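Local atomic coordinates of phenylacetaldehyde dehydrogenase (Burkholderia cenocepacia, PDB entry 4O5H), a protein that probably oxidises phenylacetaldehyde to phenylacetic acid with NAD+ as cofactor, as a member of the aldehyde dehydrogenase family. Residues Val50-Pro53 and Ala54-Thr57; Asn108-Glu111 and Leu112-Glu116; Glu64-Glu67 and Arg68-Gln71; Arg24-Ala28 and Lys29-Met33. All blocks are in the same frame, centred on the assembly; numbering follows the deposited sequence. Where two conformers were deposited one is given.

Contact 1 of 4, residues Val50-Pro53 and Ala54-Thr57; sequences VVNP and ADGT. With NA (sodium ion), chain I.
Asn52 takes hydrogen bonds from the turn after it on both of its oxygens, so that one residue receives three consecutive backbone N-H groups, those of Ala54, Asp55 and Gly56. Its backbone O accepts from Gly56 N at 2.8 Å, almost in line with the carbonyl bond, and from Asp55 N at 3.1 Å, which comes in from above the carbonyl plane. The side-chain OD1 accepts from Ala54 N at 2.9 Å, again from above the plane of its group; with CG anti to the backbone N (chi1 179°) the amide is carried forward over the turn. Coming back, the chain gives Thr57 O to Asn52 N in a nearly straight bond of 2.9 Å, and CG1 of Val51 rests against Gly56 C. Asp55 opens an Asx turn: its OD1 accepts from Thr57 N at 2.9 Å, and Thr57 OG1 joins it from the same face at 2.6 Å. The Asp55 and Asn52 side chains cross at about a right angle, their flat ends turned 51° apart. A water links Asn52 ND2 to Thr57 OG1. This is the tight connection of the beta hairpin formed by strands 47-52 and 57-63, and the hairpin also carries a sodium site. Val51 O lies 3.0 Å from the sodium ion, whose shell is completed by two waters, Asp119 O and Asp212 O, and one further atom. Val51 N donates to one of those waters, so the same peptide segment that enters the turn probably helps to orient a ligand of the ion.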
ATOM      1  N   VAL A  50      23.524  12.438  22.578  1.00 15.30           N
ATOM      2  CA  VAL A  50      23.031  13.386  21.619  1.00 14.44           C
ATOM      3  C   VAL A  50      24.104  14.443  21.402  1.00 14.28           C
ATOM      4  O   VAL A  50      24.574  15.062  22.350  1.00 14.14           O
ATOM      5  CB  VAL A  50      21.753  14.052  22.108  1.00 14.32           C
ATOM      6  CG1 VAL A  50      21.169  14.918  21.023  1.00 14.32           C
ATOM      7  CG2 VAL A  50      20.759  12.981  22.504  1.00 14.44           C
ATOM      8  N   VAL A  51      24.467  14.627  20.144  1.00 13.52           N
ATOM      9  CA  VAL A  51      25.583  15.447  19.724  1.00 13.85           C
ATOM     10  C   VAL A  51      25.103  16.678  18.945  1.00 13.44           C
ATOM     11  O   VAL A  51      24.183  16.597  18.131  1.00 13.13           O
ATOM     12  CB  VAL A  51      26.514  14.623  18.845  1.00 14.43           C
ATOM     13  CG1 VAL A  51      27.587  15.494  18.176  1.00 15.01           C
ATOM     14  CG2 VAL A  51      27.195  13.519  19.658  1.00 15.04           C
ATOM     15  N   ASN A  52      25.663  17.830  19.280  1.00 13.53           N
ATOM     16  CA  ASN A  52      25.419  19.068  18.526  1.00 13.40           C
ATOM     17  C   ASN A  52      26.349  19.056  17.337  1.00 13.61           C
ATOM     18  O   ASN A  52      27.572  19.166  17.490  1.00 14.32           O
ATOM     19  CB  ASN A  52      25.733  20.284  19.371  1.00 13.76           C
ATOM     20  CG  ASN A  52      25.534  21.576  18.634  1.00 14.08           C
ATOM     21  OD1 ASN A  52      25.400  21.630  17.390  1.00 14.20           O
ATOM     22  ND2 ASN A  52      25.506  22.651  19.387  1.00 14.46           N
ATOM     23  N   PRO A  53      25.792  18.921  16.138  1.00 13.34           N
ATOM     24  CA  PRO A  53      26.673  18.798  14.957  1.00 13.98           C
ATOM     25  C   PRO A  53      27.473  20.038  14.576  1.00 14.56           C
ATOM     26  O   PRO A  53      28.361  19.952  13.742  1.00 15.26           O
ATOM     27  CB  PRO A  53      25.694  18.430  13.838  1.00 13.91           C
ATOM     28  CG  PRO A  53      24.406  19.050  14.263  1.00 13.31           C
ATOM     29  CD  PRO A  53      24.372  18.926  15.766  1.00 12.85           C
ATOM     30  N   ALA A  54      27.178  21.184  15.172  1.00 14.48           N
ATOM     31  CA  ALA A  54      27.980  22.357  14.944  1.00 15.32           C
ATOM     32  C   ALA A  54      29.354  22.267  15.608  1.00 15.97           C
ATOM     33  O   ALA A  54      30.303  22.906  15.147  1.00 16.69           O
ATOM     34  CB  ALA A  54      27.247  23.610  15.407  1.00 15.31           C
ATOM     35  N   ASP A  55      29.460  21.550  16.715  1.00 15.99           N
ATOM     36  CA  ASP A  55      30.742  21.468  17.403  1.00 17.01           C
ATOM     37  C   ASP A  55      31.141  20.091  17.875  1.00 17.20           C
ATOM     38  O   ASP A  55      32.195  19.938  18.494  1.00 17.71           O
ATOM     39  CB  ASP A  55      30.804  22.469  18.565  1.00 17.52           C
ATOM     40  CG  ASP A  55      29.755  22.212  19.634  1.00 17.08           C
ATOM     41  OD1 ASP A  55      29.220  21.085  19.753  1.00 16.80           O
ATOM     42  OD2 ASP A  55      29.469  23.145  20.403  1.00 17.72           O
ATOM     43  N   GLY A  56      30.331  19.098  17.578  1.00 16.85           N
ATOM     44  CA  GLY A  56      30.687  17.732  17.932  1.00 17.75           C
ATOM     45  C   GLY A  56      30.545  17.400  19.416  1.00 18.00           C
ATOM     46  O   GLY A  56      30.944  16.312  19.820  1.00 18.82           O
ATOM     47  N   THR A  57      29.989  18.303  20.227  1.00 17.98           N
ATOM     48  CA  THR A  57      29.904  18.056  21.686  1.00 18.52           C
ATOM     49  C   THR A  57      28.615  17.361  22.055  1.00 17.67           C
ATOM     50  O   THR A  57      27.601  17.504  21.363  1.00 16.46           O
ATOM     51  CB  THR A  57      29.976  19.348  22.520  1.00 19.22           C
ATOM     52  OG1 THR A  57      28.891  20.204  22.171  1.00 19.19           O
ATOM     53  CG2 THR A  57      31.287  20.075  22.292  1.00 20.62           C
TER
HETATM   54 NA    NA I 605      21.770  15.137  17.154  1.00 15.28          NA
HETATM   55  O   HOH W   1      22.960  13.292  18.152  1.00 11.05           O
HETATM   56  O   HOH W   2      26.796  22.666  22.330  1.00 35.64           O
HETATM   57  O   HOH W   3      23.530  15.131  15.569  1.00 19.36           O

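Contact 2 of 4, residues Asn108-Glu111 and Leu112-Glu116; sequences NARE and LAEIE
Glu111 and Ile115 lie side by side on the buried face of one helix, pointing the same way, with Glu111 CG 3.9 Å from Ile115 CD1. CG1 of Ile115 comes closer still to the backbone, 3.3 Å from Glu111 O, the oxygen that accepts the straight bond from Ile115 N. Beyond CG the Glu111 chain is extended, and its OE2 pairs with Arg219 of helix 215-227, while Phe26 of helix 21-28 packs on both Glu111 and Ile115. Arg219 would help to balance the charge of this buried carboxylate, whose OE1 is also hydrogen-bonded. The helix 109-120 starts here: Asn108 closes the helix before it, its ND2 turned back to Leu104 O, and its own O accepts from Leu112 N at 3.1 Å. Three more i to i+4 bonds follow in step from Ala113, Glu114 and Ile115, the regular alpha-helical ladder, with the Leu112 side chain folded back over Asn108 O. Round the helix from the buried pair, the more open Arg110 is held largely by a polar grip. Its chain bends at chi2 (62°) to bring NE to Glu114 OE2 at 2.8 Å, a salt bridge in the guanidinium plane, whereas the companion bond from NH2 to the same oxygen is weak at 3.4 Å. Guanidinium and carboxylate planes stand 76° apart, and the guanidinium edge meets OE2 alone, on its anti side. OE1 of Glu114 turns instead to Thr23 OG1 and Leu20 N, and Arg110 NH1 reaches Gln128 OE1 on helix 124-145.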
ATOM      1  N   ASN A 108       5.130  27.332  21.979  1.00 11.41           N
ATOM      2  CA  ASN A 108       6.476  26.987  22.377  1.00 11.50           C
ATOM      3  C   ASN A 108       7.402  26.840  21.171  1.00 11.47           C
ATOM      4  O   ASN A 108       8.360  26.078  21.202  1.00 11.63           O
ATOM      5  CB  ASN A 108       6.440  25.681  23.188  1.00 11.35           C
ATOM      6  CG  ASN A 108       5.697  25.845  24.511  1.00 11.56           C
ATOM      7  OD1 ASN A 108       6.242  26.371  25.458  1.00 11.75           O
ATOM      8  ND2 ASN A 108       4.441  25.417  24.548  1.00 11.30           N
ATOM      9  N   ALA A 109       7.121  27.610  20.132  1.00 11.71           N
ATOM     10  CA  ALA A 109       7.790  27.472  18.845  1.00 11.59           C
ATOM     11  C   ALA A 109       9.283  27.817  18.881  1.00 11.81           C
ATOM     12  O   ALA A 109      10.092  27.105  18.302  1.00 11.50           O
ATOM     13  CB  ALA A 109       7.071  28.319  17.807  1.00 11.60           C
ATOM     14  N   ARG A 110       9.675  28.873  19.574  1.00 12.19           N
ATOM     15  CA  ARG A 110      11.118  29.227  19.616  1.00 12.56           C
ATOM     16  C   ARG A 110      11.942  28.154  20.325  1.00 12.44           C
ATOM     17  O   ARG A 110      12.982  27.749  19.837  1.00 12.11           O
ATOM     18  CB  ARG A 110      11.343  30.563  20.302  1.00 13.30           C
ATOM     19  CG  ARG A 110      12.791  30.945  20.411  1.00 13.97           C
ATOM     20  CD  ARG A 110      13.469  31.115  19.041  1.00 14.03           C
ATOM     21  NE  ARG A 110      14.907  31.316  19.196  1.00 14.69           N
ATOM     22  CZ  ARG A 110      15.710  31.775  18.243  1.00 15.20           C
ATOM     23  NH1 ARG A 110      15.238  32.037  17.053  1.00 15.35           N
ATOM     24  NH2 ARG A 110      16.995  31.978  18.486  1.00 15.77           N
ATOM     25  N   GLU A 111      11.439  27.655  21.463  1.00 12.37           N
ATOM     26  CA  GLU A 111      12.132  26.590  22.159  1.00 12.58           C
ATOM     27  C   GLU A 111      12.286  25.335  21.278  1.00 11.95           C
ATOM     28  O   GLU A 111      13.343  24.750  21.193  1.00 11.83           O
ATOM     29  CB  GLU A 111      11.350  26.193  23.429  1.00 13.02           C
ATOM     30  CG  GLU A 111      12.000  25.047  24.169  1.00 13.34           C
ATOM     31  CD  GLU A 111      11.121  24.492  25.273  1.00 13.82           C
ATOM     32  OE1 GLU A 111      10.002  25.034  25.502  1.00 14.19           O
ATOM     33  OE2 GLU A 111      11.541  23.481  25.856  1.00 14.14           O
ATOM     34  N   LEU A 112      11.208  24.936  20.627  1.00 11.61           N
ATOM     35  CA  LEU A 112      11.280  23.785  19.718  1.00 11.23           C
ATOM     36  C   LEU A 112      12.261  23.997  18.601  1.00 11.10           C
ATOM     37  O   LEU A 112      12.997  23.076  18.234  1.00 10.99           O
ATOM     38  CB  LEU A 112       9.890  23.473  19.146  1.00 10.94           C
ATOM     39  CG  LEU A 112       8.906  22.820  20.167  1.00 10.89           C
ATOM     40  CD1 LEU A 112       7.477  22.858  19.661  1.00 10.70           C
ATOM     41  CD2 LEU A 112       9.326  21.406  20.433  1.00 10.88           C
ATOM     42  N   ALA A 113      12.316  25.212  18.077  1.00 11.28           N
ATOM     43  CA  ALA A 113      13.273  25.550  17.014  1.00 11.36           C
ATOM     44  C   ALA A 113      14.705  25.482  17.502  1.00 11.76           C
ATOM     45  O   ALA A 113      15.569  24.966  16.815  1.00 11.57           O
ATOM     46  CB  ALA A 113      12.993  26.927  16.453  1.00 11.54           C
ATOM     47  N   GLU A 114      14.958  25.983  18.702  1.00 12.09           N
ATOM     48  CA  GLU A 114      16.316  25.907  19.287  1.00 12.40           C
ATOM     49  C   GLU A 114      16.740  24.438  19.510  1.00 12.56           C
ATOM     50  O   GLU A 114      17.866  24.052  19.192  1.00 12.59           O
ATOM     51  CB  GLU A 114      16.380  26.703  20.612  1.00 12.61           C
ATOM     52  CG  GLU A 114      16.244  28.215  20.370  1.00 12.79           C
ATOM     53  CD  GLU A 114      16.326  29.081  21.602  1.00 13.18           C
ATOM     54  OE1 GLU A 114      16.360  28.559  22.742  1.00 13.10           O
ATOM     55  OE2 GLU A 114      16.352  30.325  21.402  1.00 13.49           O
ATOM     56  N   ILE A 115      15.835  23.639  20.053  1.00 12.30           N
ATOM     57  CA  ILE A 115      16.143  22.252  20.290  1.00 12.54           C
ATOM     58  C   ILE A 115      16.477  21.616  18.954  1.00 12.57           C
ATOM     59  O   ILE A 115      17.459  20.872  18.826  1.00 12.62           O
ATOM     60  CB  ILE A 115      14.928  21.505  20.943  1.00 12.37           C
ATOM     61  CG1 ILE A 115      14.724  22.007  22.346  1.00 12.72           C
ATOM     62  CG2 ILE A 115      15.138  19.998  20.923  1.00 12.40           C
ATOM     63  CD1 ILE A 115      13.399  21.624  22.967  1.00 12.81           C
ATOM     64  N   GLU A 116      15.642  21.875  17.959  1.00 12.35           N
ATOM     65  CA  GLU A 116      15.840  21.261  16.660  1.00 12.78           C
ATOM     66  C   GLU A 116      17.155  21.708  16.029  1.00 12.81           C
ATOM     67  O   GLU A 116      17.892  20.881  15.452  1.00 12.88           O
ATOM     68  CB  GLU A 116      14.690  21.598  15.725  1.00 12.98           C
ATOM     69  CG  GLU A 116      14.606  20.696  14.524  1.00 13.38           C
ATOM     70  CD  GLU A 116      13.842  19.406  14.806  1.00 14.06           C
ATOM     71  OE1 GLU A 116      14.158  18.723  15.820  1.00 15.21           O
ATOM     72  OE2 GLU A 116      12.914  19.109  14.042  1.00 13.61           O
TER

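Contact 3 of 4, residues Glu64-Glu67 and Arg68-Gln71; sequences EADE and RDVQ
The chain goes from extended to helical at Asp66-Glu67: Ala65 and Asp66 are still stretched out, and from Glu67 onward the backbone winds into helix 67-82. The first helical bonds run from Val70 N to Asp66 O at 3.1 Å and from Gln71 N to Glu67 O at 2.8 Å. Asp66 bends its carboxylate back toward the helix start (chi1 71°), and OD1 takes Arg68 N at 2.9 Å from above its plane. Arg68 then folds round, its chain bent at chi3, and grips the same carboxylate side-on: NH2 reaches OD2 at 2.8 Å and NE reaches it at 3.0 Å on the syn lone pair, with a weak bond from NE to OD1. Asp69 OD2 uses its anti lone pair to accept Asp66 N at 2.9 Å, while its OD1 goes to Ala43 N. OD1 of Asp66 and OD2 of Asp69 come within 3.4 Å, a closeness of like charges that Arg68 and the helix N-terminus would probably help to offset. The Glu67 chain passes Gln71 at a slant, CG beside its NE2, and OE2 forms a salt bridge with Arg250. Asp66, the N-cap, and Asp69, which returns a bond to Asp66 N, together form a capping box at the start of helix 67-82.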
ATOM      1  N   GLU A  64      18.604   4.197  25.260  1.00 17.25           N
ATOM      2  CA  GLU A  64      18.862   3.295  24.155  1.00 18.59           C
ATOM      3  C   GLU A  64      17.982   2.035  24.295  1.00 17.88           C
ATOM      4  O   GLU A  64      18.357   1.065  24.955  1.00 18.61           O
ATOM      5  CB  GLU A  64      20.334   2.907  24.151  1.00 21.72           C
ATOM      6  CG  GLU A  64      20.688   2.084  22.927  1.00 23.88           C
ATOM      7  CD  GLU A  64      21.808   1.105  23.141  1.00 27.19           C
ATOM      8  OE1 GLU A  64      22.805   1.377  23.825  1.00 31.22           O
ATOM      9  OE2 GLU A  64      21.670   0.034  22.598  1.00 29.72           O
ATOM     10  N   ALA A  65      16.815   2.063  23.653  1.00 16.64           N
ATOM     11  CA  ALA A  65      15.804   1.002  23.798  1.00 16.94           C
ATOM     12  C   ALA A  65      16.213  -0.250  23.073  1.00 17.72           C
ATOM     13  O   ALA A  65      16.838  -0.175  22.041  1.00 17.75           O
ATOM     14  CB  ALA A  65      14.478   1.458  23.245  1.00 15.90           C
ATOM     15  N   ASP A  66      15.893  -1.397  23.650  1.00 19.05           N
ATOM     16  CA  ASP A  66      16.001  -2.664  22.924  1.00 20.62           C
ATOM     17  C   ASP A  66      14.591  -3.198  22.646  1.00 19.58           C
ATOM     18  O   ASP A  66      13.583  -2.493  22.861  1.00 16.97           O
ATOM     19  CB  ASP A  66      16.979  -3.657  23.614  1.00 22.98           C
ATOM     20  CG  ASP A  66      16.443  -4.247  24.933  1.00 25.54           C
ATOM     21  OD1 ASP A  66      15.264  -4.128  25.267  1.00 26.00           O
ATOM     22  OD2 ASP A  66      17.228  -4.852  25.682  1.00 28.92           O
ATOM     23  N   GLU A  67      14.531  -4.425  22.169  1.00 20.55           N
ATOM     24  CA  GLU A  67      13.301  -5.080  21.815  1.00 21.88           C
ATOM     25  C   GLU A  67      12.295  -5.135  22.981  1.00 20.84           C
ATOM     26  O   GLU A  67      11.072  -4.989  22.768  1.00 19.47           O
ATOM     27  CB  GLU A  67      13.632  -6.502  21.297  1.00 25.49           C
ATOM     28  CG  GLU A  67      12.457  -7.171  20.631  1.00 29.20           C
ATOM     29  CD  GLU A  67      12.863  -8.376  19.754  1.00 33.11           C
ATOM     30  OE1 GLU A  67      13.698  -9.186  20.227  1.00 37.35           O
ATOM     31  OE2 GLU A  67      12.323  -8.521  18.605  1.00 34.98           O
ATOM     32  N   ARG A  68      12.785  -5.293  24.206  1.00 20.47           N
ATOM     33  CA  ARG A  68      11.905  -5.363  25.389  1.00 21.47           C
ATOM     34  C   ARG A  68      11.139  -4.064  25.542  1.00 18.81           C
ATOM     35  O   ARG A  68       9.943  -4.060  25.785  1.00 17.76           O
ATOM     36  CB  ARG A  68      12.702  -5.563  26.694  1.00 23.80           C
ATOM     37  CG  ARG A  68      13.474  -6.853  26.802  1.00 27.34           C
ATOM     38  CD  ARG A  68      14.378  -6.857  28.050  1.00 30.78           C
ATOM     39  NE  ARG A  68      15.579  -6.049  27.865  1.00 32.01           N
ATOM     40  CZ  ARG A  68      16.540  -5.898  28.771  1.00 35.37           C
ATOM     41  NH1 ARG A  68      16.456  -6.475  29.970  1.00 37.87           N
ATOM     42  NH2 ARG A  68      17.603  -5.159  28.486  1.00 36.97           N
ATOM     43  N   ASP A  69      11.846  -2.951  25.405  1.00 17.00           N
ATOM     44  CA  ASP A  69      11.213  -1.645  25.576  1.00 15.73           C
ATOM     45  C   ASP A  69      10.199  -1.390  24.450  1.00 14.25           C
ATOM     46  O   ASP A  69       9.106  -0.852  24.675  1.00 13.74           O
ATOM     47  CB  ASP A  69      12.266  -0.519  25.636  1.00 15.29           C
ATOM     48  CG  ASP A  69      13.372  -0.819  26.642  1.00 16.59           C
ATOM     49  OD1 ASP A  69      13.073  -0.948  27.862  1.00 17.08           O
ATOM     50  OD2 ASP A  69      14.526  -0.969  26.218  1.00 16.54           O
ATOM     51  N   VAL A  70      10.567  -1.758  23.250  1.00 13.98           N
ATOM     52  CA  VAL A  70       9.669  -1.569  22.088  1.00 13.51           C
ATOM     53  C   VAL A  70       8.408  -2.406  22.275  1.00 13.63           C
ATOM     54  O   VAL A  70       7.316  -1.909  22.060  1.00 12.82           O
ATOM     55  CB  VAL A  70      10.343  -1.923  20.771  1.00 13.73           C
ATOM     56  CG1 VAL A  70       9.338  -1.905  19.619  1.00 13.60           C
ATOM     57  CG2 VAL A  70      11.467  -0.954  20.475  1.00 13.59           C
ATOM     58  N   GLN A  71       8.574  -3.656  22.683  1.00 14.78           N
ATOM     59  CA  GLN A  71       7.419  -4.517  22.983  1.00 15.75           C
ATOM     60  C   GLN A  71       6.500  -3.921  24.045  1.00 15.04           C
ATOM     61  O   GLN A  71       5.299  -3.996  23.911  1.00 14.61           O
ATOM     62  CB  GLN A  71       7.860  -5.895  23.416  1.00 17.78           C
ATOM     63  CG  GLN A  71       8.364  -6.705  22.223  1.00 19.47           C
ATOM     64  CD  GLN A  71       9.137  -7.917  22.627  1.00 21.93           C
ATOM     65  OE1 GLN A  71       9.438  -8.141  23.798  1.00 23.37           O
ATOM     66  NE2 GLN A  71       9.467  -8.723  21.656  1.00 24.45           N
TER
HETATM   67  O   HOH W   4       9.665  -7.456  18.531  1.00 35.50           O

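Contact 4 of 4, residues Arg24-Ala28 and Lys29-Met33; sequences RAFLA and KPKQM
Lys31 crosses Phe26 at about a right angle, laying CE over one face of the ring, 4.1 Å above its plane and toward the rim. The lysine chain bends twice, at chi2 (-67°) and again at chi4, and so curls its ammonium group back under the last turn of helix 21-28. There NZ donates to Leu27 O at 2.9 Å from well above that carbonyl plane, and to Lys29 O at 2.7 Å, nearly straight on. A third bond, to Phe26 O, is weak. Lys31 is buried, and these carbonyls supply its charge with partners; the ammonium is too far from the Phe26 ring for more than a weak cation-pi attraction. Lys29 approaches the same ring differently: its extended chain runs obliquely to it, CE lying 3.9 Å from Phe26 CD1, and NZ goes on to a salt bridge with Glu222 on helix 215-227. The Phe26 ring is thus met by the alkyl parts of two lysines. In the backbone Lys29 N still bonds to Ala25 O at 3.3 Å, after which the chain leaves the helix. The arrangement is a helix C-terminus whose last carbonyls are met by a lysine ammonium, whose positive charge probably suits the negative end of the helix dipole.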
ATOM      1  N   ARG A  24      17.342  25.621  27.810  1.00 19.71           N
ATOM      2  CA  ARG A  24      18.407  25.217  28.722  0.50 20.60           C
ATOM      3  C   ARG A  24      17.898  24.196  29.752  1.00 20.63           C
ATOM      4  O   ARG A  24      18.551  23.197  30.027  1.00 21.36           O
ATOM      5  CB  ARG A  24      19.062  26.441  29.402  0.50 21.97           C
ATOM      6  CG  ARG A  24      20.008  27.194  28.464  0.50 22.31           C
ATOM      7  CD  ARG A  24      20.852  28.238  29.214  0.50 24.04           C
ATOM      8  NE  ARG A  24      21.365  29.282  28.327  0.50 24.36           N
ATOM      9  CZ  ARG A  24      22.397  29.142  27.494  0.50 24.17           C
ATOM     10  NH1 ARG A  24      23.070  27.995  27.417  0.50 23.84           N
ATOM     11  NH2 ARG A  24      22.751  30.158  26.728  0.50 24.36           N
ATOM     12  N   ALA A  25      16.734  24.441  30.309  1.00 20.72           N
ATOM     13  CA  ALA A  25      16.149  23.523  31.293  1.00 21.27           C
ATOM     14  C   ALA A  25      15.870  22.162  30.680  1.00 19.56           C
ATOM     15  O   ALA A  25      16.077  21.138  31.317  1.00 19.16           O
ATOM     16  CB  ALA A  25      14.848  24.101  31.887  1.00 21.67           C
ATOM     17  N   PHE A  26      15.345  22.152  29.459  1.00 18.26           N
ATOM     18  CA  PHE A  26      15.067  20.893  28.816  1.00 17.24           C
ATOM     19  C   PHE A  26      16.362  20.123  28.581  1.00 17.41           C
ATOM     20  O   PHE A  26      16.422  18.935  28.837  1.00 17.64           O
ATOM     21  CB  PHE A  26      14.341  21.116  27.485  1.00 16.41           C
ATOM     22  CG  PHE A  26      14.092  19.847  26.715  1.00 15.35           C
ATOM     23  CD1 PHE A  26      13.069  18.989  27.055  1.00 15.50           C
ATOM     24  CD2 PHE A  26      14.882  19.533  25.647  1.00 15.61           C
ATOM     25  CE1 PHE A  26      12.843  17.820  26.347  1.00 15.12           C
ATOM     26  CE2 PHE A  26      14.659  18.377  24.911  1.00 15.02           C
ATOM     27  CZ  PHE A  26      13.626  17.528  25.256  1.00 15.05           C
ATOM     28  N   LEU A  27      17.394  20.807  28.114  1.00 18.27           N
ATOM     29  CA  LEU A  27      18.674  20.142  27.901  1.00 18.72           C
ATOM     30  C   LEU A  27      19.316  19.607  29.177  1.00 19.50           C
ATOM     31  O   LEU A  27      19.915  18.542  29.171  1.00 19.27           O
ATOM     32  CB  LEU A  27      19.661  21.059  27.209  1.00 19.58           C
ATOM     33  CG  LEU A  27      19.296  21.453  25.779  1.00 20.32           C
ATOM     34  CD1 LEU A  27      20.297  22.488  25.275  1.00 21.41           C
ATOM     35  CD2 LEU A  27      19.252  20.254  24.869  1.00 20.27           C
ATOM     36  N   ALA A  28      19.205  20.351  30.253  1.00 19.69           N
ATOM     37  CA  ALA A  28      19.857  19.965  31.506  1.00 20.89           C
ATOM     38  C   ALA A  28      19.206  18.751  32.187  1.00 20.26           C
ATOM     39  O   ALA A  28      19.878  18.016  32.845  1.00 20.70           O
ATOM     40  CB  ALA A  28      19.860  21.131  32.471  1.00 21.72           C
ATOM     41  N   LYS A  29      17.911  18.544  32.042  1.00 19.42           N
ATOM     42  CA  LYS A  29      17.256  17.527  32.851  1.00 19.49           C
ATOM     43  C   LYS A  29      17.374  16.123  32.238  1.00 19.23           C
ATOM     44  O   LYS A  29      17.496  15.976  31.021  1.00 18.69           O
ATOM     45  CB  LYS A  29      15.787  17.885  33.048  1.00 19.47           C
ATOM     46  CG  LYS A  29      14.930  17.529  31.850  1.00 18.47           C
ATOM     47  CD  LYS A  29      13.553  18.140  31.913  1.00 18.80           C
ATOM     48  CE  LYS A  29      12.744  17.643  30.730  1.00 18.01           C
ATOM     49  NZ  LYS A  29      11.352  18.110  30.781  1.00 18.37           N
ATOM     50  N   PRO A  30      17.225  15.089  33.058  1.00 20.57           N
ATOM     51  CA  PRO A  30      17.274  13.715  32.558  1.00 20.67           C
ATOM     52  C   PRO A  30      16.166  13.396  31.566  1.00 19.48           C
ATOM     53  O   PRO A  30      15.068  13.866  31.717  1.00 19.47           O
ATOM     54  CB  PRO A  30      17.092  12.875  33.818  1.00 21.10           C
ATOM     55  CG  PRO A  30      17.556  13.766  34.911  1.00 22.78           C
ATOM     56  CD  PRO A  30      17.099  15.126  34.525  1.00 22.13           C
ATOM     57  N   LYS A  31      16.499  12.708  30.482  1.00 20.19           N
ATOM     58  CA  LYS A  31      15.540  12.416  29.389  1.00 19.90           C
ATOM     59  C   LYS A  31      15.084  10.991  29.538  1.00 19.48           C
ATOM     60  O   LYS A  31      15.900  10.100  29.798  1.00 18.69           O
ATOM     61  CB  LYS A  31      16.186  12.516  27.988  1.00 20.82           C
ATOM     62  CG  LYS A  31      17.003  13.767  27.724  1.00 22.57           C
ATOM     63  CD  LYS A  31      16.177  15.036  27.671  1.00 21.69           C
ATOM     64  CE  LYS A  31      17.129  16.170  27.383  1.00 21.48           C
ATOM     65  NZ  LYS A  31      18.185  16.400  28.420  1.00 21.85           N
ATOM     66  N   GLN A  32      13.818  10.769  29.235  1.00 18.46           N
ATOM     67  CA  GLN A  32      13.229   9.441  29.264  1.00 18.61           C
ATOM     68  C   GLN A  32      12.326   9.202  28.050  1.00 16.21           C
ATOM     69  O   GLN A  32      11.906  10.145  27.387  1.00 15.33           O
ATOM     70  CB  GLN A  32      12.424   9.302  30.540  1.00 21.50           C
ATOM     71  CG  GLN A  32      13.283   9.399  31.777  1.00 25.51           C
ATOM     72  CD  GLN A  32      12.513   9.105  33.000  1.00 30.08           C
ATOM     73  OE1 GLN A  32      11.588   9.842  33.356  1.00 36.76           O
ATOM     74  NE2 GLN A  32      12.850   7.997  33.657  1.00 31.84           N
ATOM     75  N   MET A  33      12.019   7.934  27.798  1.00 14.88           N
ATOM     76  CA  MET A  33      11.031   7.547  26.785  1.00 14.14           C
ATOM     77  C   MET A  33       9.618   7.694  27.356  1.00 13.73           C
ATOM     78  O   MET A  33       9.430   7.615  28.553  1.00 14.03           O
ATOM     79  CB  MET A  33      11.207   6.082  26.396  1.00 13.89           C
ATOM     80  CG  MET A  33      12.526   5.808  25.765  1.00 13.97           C
ATOM     81  SD  MET A  33      12.725   4.116  25.263  1.00 14.16           S
ATOM     82  CE  MET A  33      13.054   3.236  26.801  1.00 15.56           C
TER

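Overall arrangement
Along the chain the order is contact 4, contact 1, contact 3, contact 2, and contact 4 joins two of the others. Its helix end packs on contact 2 through Phe26 CD2 and Ile115 CD1, 3.7 Å apart, and its outgoing strand touches contact 3 where Met33 SD meets Ala65 CB at 3.8 Å. Contact 1 touches none of them, its nearest atoms lying about 6 Å from contact 4 and about 7 Å from contact 2. It alone binds the sodium ion directly, although helix 109-120 of contact 2 supplies another ligand, Asp119. The side chains of Ile115 and Leu27 stay about 9 and 10 Å from the ion. Contacts 2 and 3 are the farthest apart, with centres 28 Å from each other.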